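Local coordinates for glycosyltransferase (Streptomyces halstedii, PDB 3WAD), which belongs to the GT-B class of glycosyltransferases, built from two Rossmann-like domains that face each other across a cleft, at residues 124-129 with 144-149. Residues are numbered along the deposited sequence; the frame is centred on the assembly and turned at random.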
ATOM      1  N   PRO B 124      21.004   4.290   0.863  1.00 31.96           N
ATOM      2  CA  PRO B 124      19.827   4.970   1.345  1.00 31.07           C
ATOM      3  C   PRO B 124      20.073   6.276   2.132  1.00 30.79           C
ATOM      4  O   PRO B 124      21.058   6.368   2.792  1.00 29.69           O
ATOM      5  CB  PRO B 124      19.225   3.932   2.295  1.00 30.45           C
ATOM      6  CG  PRO B 124      20.302   3.260   2.823  1.00 31.65           C
ATOM      7  CD  PRO B 124      21.290   3.099   1.656  1.00 31.54           C
ATOM      8  N   ASP B 125      19.159   7.231   2.140  1.00 30.86           N
ATOM      9  CA  ASP B 125      19.328   8.412   2.997  1.00 31.62           C
ATOM     10  C   ASP B 125      18.803   8.271   4.419  1.00 32.45           C
ATOM     11  O   ASP B 125      19.097   9.148   5.291  1.00 30.34           O
ATOM     12  CB  ASP B 125      18.606   9.588   2.380  1.00 31.53           C
ATOM     13  CG  ASP B 125      19.125   9.857   0.941  1.00 36.19           C
ATOM     14  OD1 ASP B 125      20.333  10.203   0.823  1.00 38.54           O
ATOM     15  OD2 ASP B 125      18.400   9.548  -0.052  1.00 33.82           O
ATOM     16  N   LEU B 126      17.952   7.246   4.626  1.00 30.76           N
ATOM     17  CA  LEU B 126      17.339   6.921   5.970  1.00 29.07           C
ATOM     18  C   LEU B 126      17.184   5.368   6.044  1.00 30.71           C
ATOM     19  O   LEU B 126      16.761   4.746   5.026  1.00 28.92           O
ATOM     20  CB  LEU B 126      16.021   7.687   6.093  1.00 29.84           C
ATOM     21  CG  LEU B 126      15.239   7.649   7.442  1.00 26.73           C
ATOM     22  CD1 LEU B 126      16.068   8.347   8.541  1.00 25.61           C
ATOM     23  CD2 LEU B 126      13.915   8.247   7.270  1.00 29.90           C
ATOM     24  N   VAL B 127      17.710   4.718   7.108  1.00 29.31           N
ATOM     25  CA  VAL B 127      17.304   3.329   7.445  1.00 27.36           C
ATOM     26  C   VAL B 127      16.241   3.346   8.580  1.00 28.59           C
ATOM     27  O   VAL B 127      16.399   4.083   9.616  1.00 26.91           O
ATOM     28  CB  VAL B 127      18.497   2.420   7.705  1.00 28.31           C
ATOM     29  CG1 VAL B 127      18.063   0.915   8.179  1.00 26.69           C
ATOM     30  CG2 VAL B 127      19.424   2.393   6.424  1.00 25.77           C
ATOM     31  N   ILE B 128      15.123   2.628   8.364  1.00 26.31           N
ATOM     32  CA  ILE B 128      14.043   2.461   9.430  1.00 25.52           C
ATOM     33  C   ILE B 128      13.994   0.967   9.732  1.00 26.15           C
ATOM     34  O   ILE B 128      13.711   0.162   8.839  1.00 25.58           O
ATOM     35  CB  ILE B 128      12.667   2.931   9.018  1.00 25.26           C
ATOM     36  CG1 ILE B 128      12.710   4.437   8.546  1.00 25.35           C
ATOM     37  CG2 ILE B 128      11.608   2.703  10.174  1.00 28.96           C
ATOM     38  CD1 ILE B 128      11.436   4.918   7.999  1.00 26.92           C
ATOM     39  N   TRP B 129      14.366   0.587  10.951  1.00 24.32           N
ATOM     40  CA  TRP B 129      14.433  -0.848  11.257  1.00 23.85           C
ATOM     41  C   TRP B 129      13.424  -1.177  12.354  1.00 24.33           C
ATOM     42  O   TRP B 129      13.404  -0.558  13.419  1.00 21.87           O
ATOM     43  CB  TRP B 129      15.781  -1.299  11.675  1.00 22.50           C
ATOM     44  CG  TRP B 129      16.566  -0.435  12.712  1.00 25.44           C
ATOM     45  CD1 TRP B 129      17.113   0.878  12.538  1.00 24.37           C
ATOM     46  CD2 TRP B 129      16.892  -0.819  14.061  1.00 24.18           C
ATOM     47  NE1 TRP B 129      17.809   1.238  13.683  1.00 23.41           N
ATOM     48  CE2 TRP B 129      17.671   0.245  14.632  1.00 25.35           C
ATOM     49  CE3 TRP B 129      16.715  -2.011  14.802  1.00 22.19           C
ATOM     50  CZ2 TRP B 129      18.215   0.161  15.927  1.00 26.03           C
ATOM     51  CZ3 TRP B 129      17.251  -2.089  16.076  1.00 21.30           C
ATOM     52  CH2 TRP B 129      18.011  -0.993  16.632  1.00 23.24           C
ATOM     53  N   GLY B 144      26.871   5.911   6.950  1.00 38.67           N
ATOM     54  CA  GLY B 144      26.477   7.127   7.682  1.00 35.05           C
ATOM     55  C   GLY B 144      25.070   7.558   7.332  1.00 36.73           C
ATOM     56  O   GLY B 144      24.732   8.805   7.243  1.00 36.17           O
ATOM     57  N   ALA B 145      24.171   6.574   7.161  1.00 32.77           N
ATOM     58  CA  ALA B 145      22.805   7.065   7.172  1.00 29.72           C
ATOM     59  C   ALA B 145      22.373   7.046   8.640  1.00 27.56           C
ATOM     60  O   ALA B 145      22.714   6.117   9.385  1.00 27.95           O
ATOM     61  CB  ALA B 145      21.865   6.200   6.257  1.00 27.95           C
ATOM     62  N   PRO B 146      21.615   8.047   9.031  1.00 26.34           N
ATOM     63  CA  PRO B 146      20.923   8.123  10.257  1.00 26.80           C
ATOM     64  C   PRO B 146      19.844   6.944  10.190  1.00 29.89           C
ATOM     65  O   PRO B 146      19.357   6.566   9.071  1.00 28.10           O
ATOM     66  CB  PRO B 146      20.238   9.447  10.137  1.00 28.51           C
ATOM     67  CG  PRO B 146      20.063   9.643   8.562  1.00 24.88           C
ATOM     68  CD  PRO B 146      21.237   9.122   8.072  1.00 25.53           C
ATOM     69  N   HIS B 147      19.533   6.316  11.332  1.00 29.09           N
ATOM     70  CA  HIS B 147      18.556   5.177  11.322  1.00 27.22           C
ATOM     71  C   HIS B 147      17.565   5.342  12.462  1.00 26.95           C
ATOM     72  O   HIS B 147      17.929   5.739  13.588  1.00 26.01           O
ATOM     73  CB  HIS B 147      19.273   3.836  11.310  1.00 26.58           C
ATOM     74  CG  HIS B 147      20.380   3.750  12.307  1.00 31.13           C
ATOM     75  ND1 HIS B 147      20.183   3.278  13.589  1.00 29.76           N
ATOM     76  CD2 HIS B 147      21.677   4.144  12.246  1.00 30.35           C
ATOM     77  CE1 HIS B 147      21.318   3.357  14.260  1.00 30.28           C
ATOM     78  NE2 HIS B 147      22.246   3.836  13.455  1.00 31.65           N
ATOM     79  N   VAL B 148      16.309   5.054  12.164  1.00 24.89           N
ATOM     80  CA  VAL B 148      15.244   5.188  13.127  1.00 24.16           C
ATOM     81  C   VAL B 148      14.797   3.782  13.572  1.00 24.80           C
ATOM     82  O   VAL B 148      14.403   2.924  12.692  1.00 22.55           O
ATOM     83  CB  VAL B 148      14.090   5.900  12.503  1.00 23.77           C
ATOM     84  CG1 VAL B 148      12.883   5.931  13.489  1.00 24.72           C
ATOM     85  CG2 VAL B 148      14.492   7.290  12.117  1.00 21.55           C
ATOM     86  N   ARG B 149      14.880   3.528  14.891  1.00 22.98           N
ATOM     87  CA  ARG B 149      14.433   2.259  15.455  1.00 21.72           C
ATOM     88  C   ARG B 149      12.897   2.332  15.615  1.00 21.87           C
ATOM     89  O   ARG B 149      12.386   3.168  16.369  1.00 21.69           O
ATOM     90  CB  ARG B 149      15.222   1.902  16.740  1.00 23.02           C
ATOM     91  CG  ARG B 149      14.780   0.557  17.419  1.00 21.84           C
ATOM     92  CD  ARG B 149      15.595   0.282  18.652  1.00 21.54           C
ATOM     93  NE  ARG B 149      15.328   1.337  19.623  1.00 20.26           N
ATOM     94  CZ  ARG B 149      14.720   1.157  20.801  1.00 17.96           C
ATOM     95  NH1 ARG B 149      14.328  -0.069  21.193  1.00 20.13           N
ATOM     96  NH2 ARG B 149      14.480   2.226  21.560  1.00 20.35           N
TER
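Trp129 meets His147 and Arg149 on one face of a parallel strand pair. The indole NE1 donates to ND1 of His147 at 3.1 Å, with 151° at the hydrogen. The rings meet rim to rim, neither over the other's face, and each partner lies somewhat out of the other's ring plane. Both rings have CG between the backbone N and the carbonyl carbon, which helps to turn NE1 and ND1 toward each other. With ND1 accepting, NE2 of His147 is the nitrogen likely to be protonated, consistent with its hydrogen bond to Glu141 OE1, while the backbone N of His147 is paired with Thr203 OG1.

Arg149 runs over the indole: its CG sits 3.7 Å from the centroid of the six-membered ring of Trp129, only 12° off the normal, a CH-pi contact. CD continues across to CH2. Beyond it the guanidinium is gripped by Asp155 OD1 in a salt bridge, the carbonyl of Thr201 and the hydroxyl of Thr205.

The backbone ladder satisfies Val127 at both N and O. Its N gives to Pro146 O at 3.2 Å, its O receives Val148 N at 2.7 Å, and Trp129 N then reaches Val148 O at 2.9 Å. On the other face Leu126 CD1 rests 4.0 Å from Val148 CG2, an apolar patch that helix 402-415 covers through Leu409.

Strand axes 4.6 Å apart at 16° confirm parallel neighbours. With helix 135-141 between them, strands 126-130 and 147-150 form a beta-alpha-beta unit, typical of the Rossmann-like N-terminal domain of a GT-B fold.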